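Local coordinates for protein soluble secreted antigen MPT53 (Mycobacterium tuberculosis, PDB 1LU4) that probably catalyses the oxidation of reduced, unfolded secreted proteins to form disulfide bonds, as a DsbE-like member of the thioredoxin family, at residues A[120-123]-A[124-128]. Residues are numbered along the deposited sequence; the frame is centred on the assembly and turned at random.
Sequences AAMS and QDELS
The start of the C-terminal helix, where S123 meets E126 and L127, is a worked example of N-capping in which a water links the N-cap N-H to the acid three residues on. S123 occupies the N-cap: its OG accepts the backbone N-H of E126 at 2.9 Å, and its carbonyl O accepts from L127 N, also at 2.9 Å and nearly straight (169° at the hydrogen), in the first bond of the helical series. With chi1 at 67°, OG is flanked by S123's own N and C and turns forward over the first turn, onto E126 N.

The side chain of E126 runs back toward S123 N but meets it through a water. Its CB lies against the capping hydroxyl, 3.3 Å from S123 OG. CG, carried anti to the backbone N (chi1 177°), runs past the methylene CG of M122 at 3.9 Å, and CD keeps to the same methylene. At the tip the two oxygens part company: OE1 receives a hydrogen bond from a water that itself accepts from the S123 N-H, so the positions are those of a capping box but the water replaces its direct bond, whereas OE2 has the M122 methyl CE 3.7 Å away and forms a salt bridge with R130, one turn further along the helix.

The side chain of M122 crosses those of E126 and L127 at about a right angle, resting its sulfur SD 3.8 Å from L127 CB on the buried side of the turn. There M122 and L127 both touch F103 of strand 102-106, while A121 and Q124 lean on helix 37-52, so the loop following strand 112-115 enters helix 124-133 packed against helix 37-52 and the central sheet of the thioredoxin fold.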
ATOM      1  N   ALA A 120      -8.748   4.686  13.693  1.00 22.29           N
ATOM      2  CA  ALA A 120      -8.929   3.274  13.864  1.00 19.98           C
ATOM      3  C   ALA A 120      -8.303   2.477  12.734  1.00 18.83           C
ATOM      4  O   ALA A 120      -8.184   2.993  11.646  1.00 31.92           O
ATOM      5  CB  ALA A 120     -10.416   2.924  13.949  1.00 24.27           C
ATOM      6  N   ALA A 121      -7.939   1.242  13.008  1.00 16.41           N
ATOM      7  CA  ALA A 121      -7.467   0.352  11.926  1.00 15.83           C
ATOM      8  C   ALA A 121      -8.654  -0.206  11.166  1.00 14.00           C
ATOM      9  O   ALA A 121      -9.665  -0.569  11.774  1.00 17.77           O
ATOM     10  CB  ALA A 121      -6.647  -0.740  12.592  1.00 15.58           C
ATOM     11  N   MET A 122      -8.483  -0.319   9.858  1.00 13.80           N
ATOM     12  CA  MET A 122      -9.492  -1.019   9.064  1.00 13.96           C
ATOM     13  C   MET A 122      -9.510  -2.498   9.416  1.00 14.37           C
ATOM     14  O   MET A 122      -8.462  -3.123   9.500  1.00 15.07           O
ATOM     15  CB  MET A 122      -9.166  -0.854   7.593  1.00 14.54           C
ATOM     16  CG  MET A 122     -10.310  -1.379   6.696  1.00 13.73           C
ATOM     17  SD  MET A 122      -9.897  -1.259   4.925  1.00 13.90           S
ATOM     18  CE  MET A 122      -9.927   0.486   4.721  1.00 15.05           C
ATOM     19  N   SER A 123     -10.724  -3.066   9.565  1.00 14.68           N
ATOM     20  CA  SER A 123     -10.832  -4.502   9.887  1.00 15.08           C
ATOM     21  C   SER A 123     -10.562  -5.291   8.610  1.00 14.46           C
ATOM     22  O   SER A 123     -10.709  -4.852   7.473  1.00 13.73           O
ATOM     23  CB  SER A 123     -12.230  -4.852  10.381  1.00 16.76           C
ATOM     24  OG  SER A 123     -13.201  -4.705   9.288  1.00 19.07           O
ATOM     25  N   GLN A 124     -10.258  -6.590   8.852  1.00 14.72           N
ATOM     26  CA  GLN A 124     -10.113  -7.489   7.700  1.00 13.79           C
ATOM     27  C   GLN A 124     -11.385  -7.644   6.902  1.00 13.32           C
ATOM     28  O   GLN A 124     -11.351  -7.676   5.673  1.00 14.52           O
ATOM     29  CB  GLN A 124      -9.604  -8.869   8.165  1.00 14.58           C
ATOM     30  CG  GLN A 124      -9.232  -9.728   6.937  1.00 15.57           C
ATOM     31  CD  GLN A 124      -8.733 -11.095   7.293  1.00 18.49           C
ATOM     32  OE1 GLN A 124      -8.669 -12.021   6.469  1.00 20.11           O
ATOM     33  NE2 GLN A 124      -8.362 -11.311   8.533  1.00 25.80           N
ATOM     34  N   ASP A 125     -12.513  -7.767   7.604  1.00 15.39           N
ATOM     35  CA  ASP A 125     -13.776  -7.901   6.894  1.00 17.00           C
ATOM     36  C   ASP A 125     -14.021  -6.692   6.004  1.00 15.06           C
ATOM     37  O   ASP A 125     -14.463  -6.821   4.869  1.00 16.72           O
ATOM     38  CB  ASP A 125     -14.930  -8.058   7.888  1.00 23.75           C
ATOM     39  CG  ASP A 125     -15.104  -9.483   8.374  1.00 32.10           C
ATOM     40  OD1 ASP A 125     -14.264 -10.384   8.180  1.00 31.29           O
ATOM     41  OD2 ASP A 125     -16.161  -9.727   9.010  1.00 43.51           O
ATOM     42  N   GLU A 126     -13.717  -5.493   6.564  1.00 15.42           N
ATOM     43  CA  GLU A 126     -13.953  -4.330   5.719  1.00 15.08           C
ATOM     44  C   GLU A 126     -13.025  -4.319   4.500  1.00 13.34           C
ATOM     45  O   GLU A 126     -13.420  -4.046   3.391  1.00 15.61           O
ATOM     46  CB  GLU A 126     -13.817  -3.015   6.485  1.00 16.19           C
ATOM     47  CG  GLU A 126     -13.991  -1.793   5.590  1.00 16.75           C
ATOM     48  CD  GLU A 126     -13.930  -0.463   6.346  1.00 20.12           C
ATOM     49  OE1 GLU A 126     -14.287  -0.388   7.540  1.00 21.56           O
ATOM     50  OE2 GLU A 126     -13.472   0.508   5.694  1.00 19.31           O
ATOM     51  N   LEU A 127     -11.736  -4.612   4.740  1.00 12.72           N
ATOM     52  CA  LEU A 127     -10.752  -4.643   3.652  1.00 12.46           C
ATOM     53  C   LEU A 127     -11.103  -5.684   2.594  1.00 11.80           C
ATOM     54  O   LEU A 127     -11.040  -5.370   1.396  1.00 12.72           O
ATOM     55  CB  LEU A 127      -9.370  -4.929   4.261  1.00 11.62           C
ATOM     56  CG  LEU A 127      -8.228  -5.025   3.233  1.00 10.42           C
ATOM     57  CD1 LEU A 127      -8.061  -3.758   2.436  1.00 11.61           C
ATOM     58  CD2 LEU A 127      -6.925  -5.400   3.944  1.00 13.25           C
ATOM     59  N   SER A 128     -11.490  -6.865   3.025  1.00 13.18           N
ATOM     60  CA  SER A 128     -11.877  -7.911   2.080  1.00 14.25           C
ATOM     61  C   SER A 128     -13.021  -7.440   1.192  1.00 16.60           C
ATOM     62  O   SER A 128     -13.022  -7.662  -0.026  1.00 17.02           O
ATOM     63  CB  SER A 128     -12.215  -9.167   2.914  1.00 18.36           C
ATOM     64  OG  SER A 128     -12.663 -10.156   2.054  1.00 25.48           O
TER
HETATM   65  O   HOH W   1     -13.089  -1.282   9.731  1.00 21.10           O